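Local coordinates for periplasmic sugar-binding domain protein (Pseudomonas fluorescens Pf-5, PDB 3H75) that probably binds a sugar in the periplasm, as a two-domain member of the bacterial solute-binding protein 2 family, at residues 296-299 with 300-304; 43-46 with 47-50. All coordinates share one frame; numbering follows the deposited sequence.

Interaction 1. Residues 296-299 with 300-304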
loop_
_atom_site.group_PDB
_atom_site.type_symbol
_atom_site.label_atom_id
_atom_site.label_comp_id
_atom_site.label_asym_id
_atom_site.label_seq_id
_atom_site.Cartn_x
_atom_site.Cartn_y
_atom_site.Cartn_z
ATOM N N GLN A 296 -6.732 -1.564 -7.452
ATOM C CA GLN A 296 -7.566 -1.291 -8.614
ATOM C C GLN A 296 -7.064 -0.001 -9.237
ATOM O O GLN A 296 -6.709 0.938 -8.526
ATOM C CB GLN A 296 -9.029 -1.084 -8.220
ATOM C CG GLN A 296 -9.799 -2.333 -7.856
ATOM C CD GLN A 296 -11.263 -2.033 -7.587
ATOM O OE1 GLN A 296 -11.928 -1.375 -8.391
ATOM N NE2 GLN A 296 -11.774 -2.516 -6.458
ATOM N N ALA A 297 -7.025 0.037 -10.563
ATOM C CA ALA A 297 -6.622 1.244 -11.272
ATOM C C ALA A 297 -7.896 2.086 -11.272
ATOM O O ALA A 297 -8.811 1.843 -12.060
ATOM C CB ALA A 297 -6.204 0.905 -12.692
ATOM N N LEU A 298 -7.954 3.063 -10.373
ATOM C CA LEU A 298 -9.126 3.913 -10.216
ATOM C C LEU A 298 -9.634 4.624 -11.453
ATOM O O LEU A 298 -8.857 5.093 -12.276
ATOM C CB LEU A 298 -8.869 4.973 -9.149
ATOM C CG LEU A 298 -8.604 4.528 -7.713
ATOM C CD1 LEU A 298 -8.308 5.767 -6.875
ATOM C CD2 LEU A 298 -9.807 3.778 -7.158
ATOM N N THR A 299 -10.957 4.695 -11.566
ATOM C CA THR A 299 -11.597 5.407 -12.658
ATOM C C THR A 299 -11.842 6.792 -12.066
ATOM O O THR A 299 -11.808 6.960 -10.845
ATOM C CB THR A 299 -12.959 4.792 -13.015
ATOM O OG1 THR A 299 -13.822 4.856 -11.874
ATOM C CG2 THR A 299 -12.798 3.342 -13.435
ATOM N N PRO A 300 -12.079 7.804 -12.911
ATOM C CA PRO A 300 -12.323 9.141 -12.365
ATOM C C PRO A 300 -13.525 9.144 -11.421
ATOM O O PRO A 300 -13.521 9.835 -10.405
ATOM C CB PRO A 300 -12.561 9.982 -13.616
ATOM C CG PRO A 300 -11.669 9.316 -14.624
ATOM C CD PRO A 300 -11.943 7.851 -14.378
ATOM N N ALA A 301 -14.548 8.363 -11.761
ATOM C CA ALA A 301 -15.751 8.275 -10.937
ATOM C C ALA A 301 -15.435 7.746 -9.541
ATOM O O ALA A 301 -15.921 8.276 -8.542
ATOM C CB ALA A 301 -16.782 7.379 -11.614
ATOM N N GLN A 302 -14.626 6.694 -9.474
ATOM C CA GLN A 302 -14.245 6.116 -8.190
ATOM C C GLN A 302 -13.379 7.090 -7.404
ATOM O O GLN A 302 -13.510 7.209 -6.186
ATOM C CB GLN A 302 -13.470 4.817 -8.404
ATOM C CG GLN A 302 -14.277 3.705 -9.044
ATOM C CD GLN A 302 -13.431 2.476 -9.307
ATOM O OE1 GLN A 302 -12.402 2.554 -9.979
ATOM N NE2 GLN A 302 -13.858 1.335 -8.775
ATOM N N ALA A 303 -12.481 7.777 -8.104
ATOM C CA ALA A 303 -11.593 8.741 -7.462
ATOM C C ALA A 303 -12.401 9.876 -6.843
ATOM O O ALA A 303 -12.060 10.377 -5.776
ATOM C CB ALA A 303 -10.596 9.293 -8.475
ATOM N N ARG A 304 -13.471 10.280 -7.523
ATOM C CA ARG A 304 -14.334 11.352 -7.038
ATOM C C ARG A 304 -14.959 10.946 -5.704
ATOM O O ARG A 304 -15.032 11.747 -4.774
ATOM C CB ARG A 304 -15.441 11.637 -8.060
ATOM C CG ARG A 304 -16.401 12.765 -7.682
ATOM C CD ARG A 304 -15.971 14.108 -8.269
ATOM N NE ARG A 304 -15.095 14.868 -7.381
ATOM C CZ ARG A 304 -14.545 16.038 -7.698
ATOM N NH1 ARG A 304 -14.774 16.582 -8.886
ATOM N NH2 ARG A 304 -13.772 16.669 -6.825
HETATM O O HOH W 1 -11.258 0.430 -11.041
#
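Gln302 OE1 is met by Thr299 N and by water 1: Thr299 N donates to it at 3.0 Å, and water 1 lies 2.6 Å from it. The N-H comes in the plane of the Gln302 amide, on a lone pair, with a C=O...N angle of 137°. The return bond runs from Gln302 N to Thr299 OG1 at 3.1 Å and is fairly straight. These reciprocal bonds define a capping box, with Thr299 as N-cap of helix 300-309. The threonine can accept here because chi1 of 60° sets OG1 between its own backbone N and carbonyl carbon, facing the first helical turn, whose backbone bond from Ala303 N to Thr299 O measures 2.9 Å.

Beyond the box, the extended Gln302 side chain crosses that of Gln296 at about a right angle. Gln302 NE2 gives Gln296 OE1 a weak bond of 3.3 Å, the two amide planes being turned 47° apart. Water 1 is also 3.0 Å from Ala297 O, a link between strand and helix. Leu298 CD2 lies 4.0 Å from Gln302 CB.

Strand 296-297 is an edge strand, antiparallel to strand 257-260; Gln296 and Leu298 make backbone hydrogen bonds to Ala260 and Leu258. Leu298 packs on Leu247 and Leu250, and Ala303 on Ile251, so the strand end and the capped turn both rest on helix 244-252.

Interaction 2. Residues 43-46 with 47-50. With SO4 (sulfate ion), chain B.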
loop_
_atom_site.group_PDB
_atom_site.type_symbol
_atom_site.label_atom_id
_atom_site.label_comp_id
_atom_site.label_asym_id
_atom_site.label_seq_id
_atom_site.Cartn_x
_atom_site.Cartn_y
_atom_site.Cartn_z
ATOM N N GLU A 43 7.344 6.965 12.938
ATOM C CA GLU A 43 7.802 8.242 12.394
ATOM C C GLU A 43 8.974 7.971 11.448
ATOM O O GLU A 43 10.013 8.644 11.464
ATOM C CB GLU A 43 8.183 9.228 13.515
ATOM C CG GLU A 43 7.063 9.490 14.541
ATOM C CD GLU A 43 5.817 10.158 13.965
ATOM O OE1 GLU A 43 5.787 10.473 12.757
ATOM O OE2 GLU A 43 4.856 10.373 14.739
ATOM N N ARG A 44 8.779 6.941 10.631
ATOM C CA ARG A 44 9.721 6.514 9.607
ATOM C C ARG A 44 11.125 6.082 10.013
ATOM O O ARG A 44 12.075 6.225 9.242
ATOM C CB ARG A 44 9.788 7.576 8.506
ATOM C CG ARG A 44 8.578 7.549 7.552
ATOM C CD ARG A 44 8.506 6.205 6.841
ATOM N NE ARG A 44 7.392 6.091 5.898
ATOM C CZ ARG A 44 7.163 4.999 5.173
ATOM N NH1 ARG A 44 7.967 3.948 5.295
ATOM N NH2 ARG A 44 6.140 4.957 4.326
ATOM N N ASP A 45 11.258 5.558 11.226
ATOM C CA ASP A 45 12.537 5.030 11.693
ATOM C C ASP A 45 12.192 3.627 12.178
ATOM O O ASP A 45 11.608 3.460 13.249
ATOM C CB ASP A 45 13.105 5.849 12.855
ATOM C CG ASP A 45 14.460 5.333 13.316
ATOM O OD1 ASP A 45 14.787 4.173 12.997
ATOM O OD2 ASP A 45 15.194 6.077 14.000
ATOM N N PRO A 46 12.529 2.596 11.386
ATOM C CA PRO A 46 12.230 1.211 11.767
ATOM C C PRO A 46 12.733 0.806 13.146
ATOM O O PRO A 46 12.155 -0.065 13.794
ATOM C CB PRO A 46 12.880 0.403 10.651
ATOM C CG PRO A 46 12.715 1.298 9.473
ATOM C CD PRO A 46 13.119 2.645 10.038
ATOM N N GLN A 47 13.814 1.430 13.597
ATOM C CA GLN A 47 14.338 1.096 14.908
ATOM C C GLN A 47 13.328 1.437 16.000
ATOM O O GLN A 47 13.333 0.824 17.068
ATOM C CB GLN A 47 15.664 1.815 15.151
ATOM C CG GLN A 47 16.805 1.259 14.306
ATOM C CD GLN A 47 17.018 -0.232 14.528
ATOM O OE1 GLN A 47 17.190 -0.685 15.659
ATOM N NE2 GLN A 47 17.010 -0.999 13.444
ATOM N N ASN A 48 12.450 2.403 15.739
ATOM C CA ASN A 48 11.444 2.753 16.733
ATOM C C ASN A 48 10.403 1.646 16.841
ATOM O O ASN A 48 9.866 1.393 17.915
ATOM C CB ASN A 48 10.760 4.075 16.386
ATOM C CG ASN A 48 11.687 5.259 16.532
ATOM O OD1 ASN A 48 12.652 5.219 17.302
ATOM N ND2 ASN A 48 11.392 6.332 15.807
ATOM N N THR A 49 10.112 0.994 15.721
ATOM C CA THR A 49 9.146 -0.099 15.713
ATOM C C THR A 49 9.696 -1.241 16.562
ATOM O O THR A 49 8.981 -1.840 17.364
ATOM C CB THR A 49 8.899 -0.603 14.276
ATOM O OG1 THR A 49 8.324 0.455 13.495
ATOM C CG2 THR A 49 7.951 -1.803 14.275
ATOM N N LEU A 50 10.982 -1.528 16.391
ATOM C CA LEU A 50 11.617 -2.595 17.150
ATOM C C LEU A 50 11.590 -2.283 18.640
ATOM O O LEU A 50 11.266 -3.144 19.453
ATOM C CB LEU A 50 13.062 -2.783 16.687
ATOM C CG LEU A 50 13.892 -3.826 17.441
ATOM C CD1 LEU A 50 13.283 -5.213 17.270
ATOM C CD2 LEU A 50 15.312 -3.806 16.896
HETATM S S SO4 B . 6.266 1.143 3.634
HETATM O O1 SO4 B . 6.081 0.308 2.428
HETATM O O2 SO4 B . 5.385 2.316 3.543
HETATM O O3 SO4 B . 5.906 0.335 4.808
HETATM O O4 SO4 B . 7.678 1.576 3.716
HETATM O O HOH W 2 15.447 5.676 16.837
#
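Asp45 OD1 accepts from Gln47 N at 3.0 Å, the capping bond that makes Asp45 the N-cap of helix 46-58. The N-H meets the oxygen from above the carboxylate plane, 39° out of it, and the bond is bent, 142° at the hydrogen. With CG anti to the backbone N (chi1 -178°), the carboxylate is carried over the start of the helix. Asp45 O takes Asn48 N at 2.8 Å, and Leu50 N reaches Pro46 O at 3.2 Å.

The side chains of Asp45 and Asn48 cross at about a right angle, with Asn48 ND2 3.4 Å from Asp45 CB. Water 2 links their outer oxygens, donating to both Asp45 OD2 and Asn48 OD1. Asn48 ND2 is itself hydrogen-bonded to Ala42 O, which fixes the amide against the preceding loop. Were Asp45 replaced by alanine, Gln47 N would probably lose its side-chain capping acceptor, and water 2 one of its two anchors.

One residue earlier in the loop, Arg44 NH1 and NH2 each donate at 2.9 Å, to sulfate O4 and O2 respectively. NH2 also forms a salt bridge with Glu16, while Trp19 NE1 binds the same sulfate, probably a crystallisation ion. An aspartate N-cap followed by proline is a classic helix start, here opening the helix of the beta-alpha-beta crossover from strand 36-41 to the parallel strand 65-69.

Interactions 1 and 2 both start a helix, at 300-309 and 46-58, but lie on opposite sides of the chain's centre, their own centres 33 Å apart and nearest atoms about 18 Å apart. Interaction 2 lies in the parallel-sheet domain, in the loop and helix after its outermost strand 36-41; interaction 1 follows the edge strand 296-297 of the mixed sheet. Both N-cap side chains accept a backbone N-H, three residues on at Thr299 and two at Asp45, but a returning side-chain bond is found at Thr299. Of the two, interaction 2 includes a bound ion. Arg44 touches both Asn13 and Trp187, residues from loops associated with different sheets, consistent with an interdomain cleft where this family usually holds sugar.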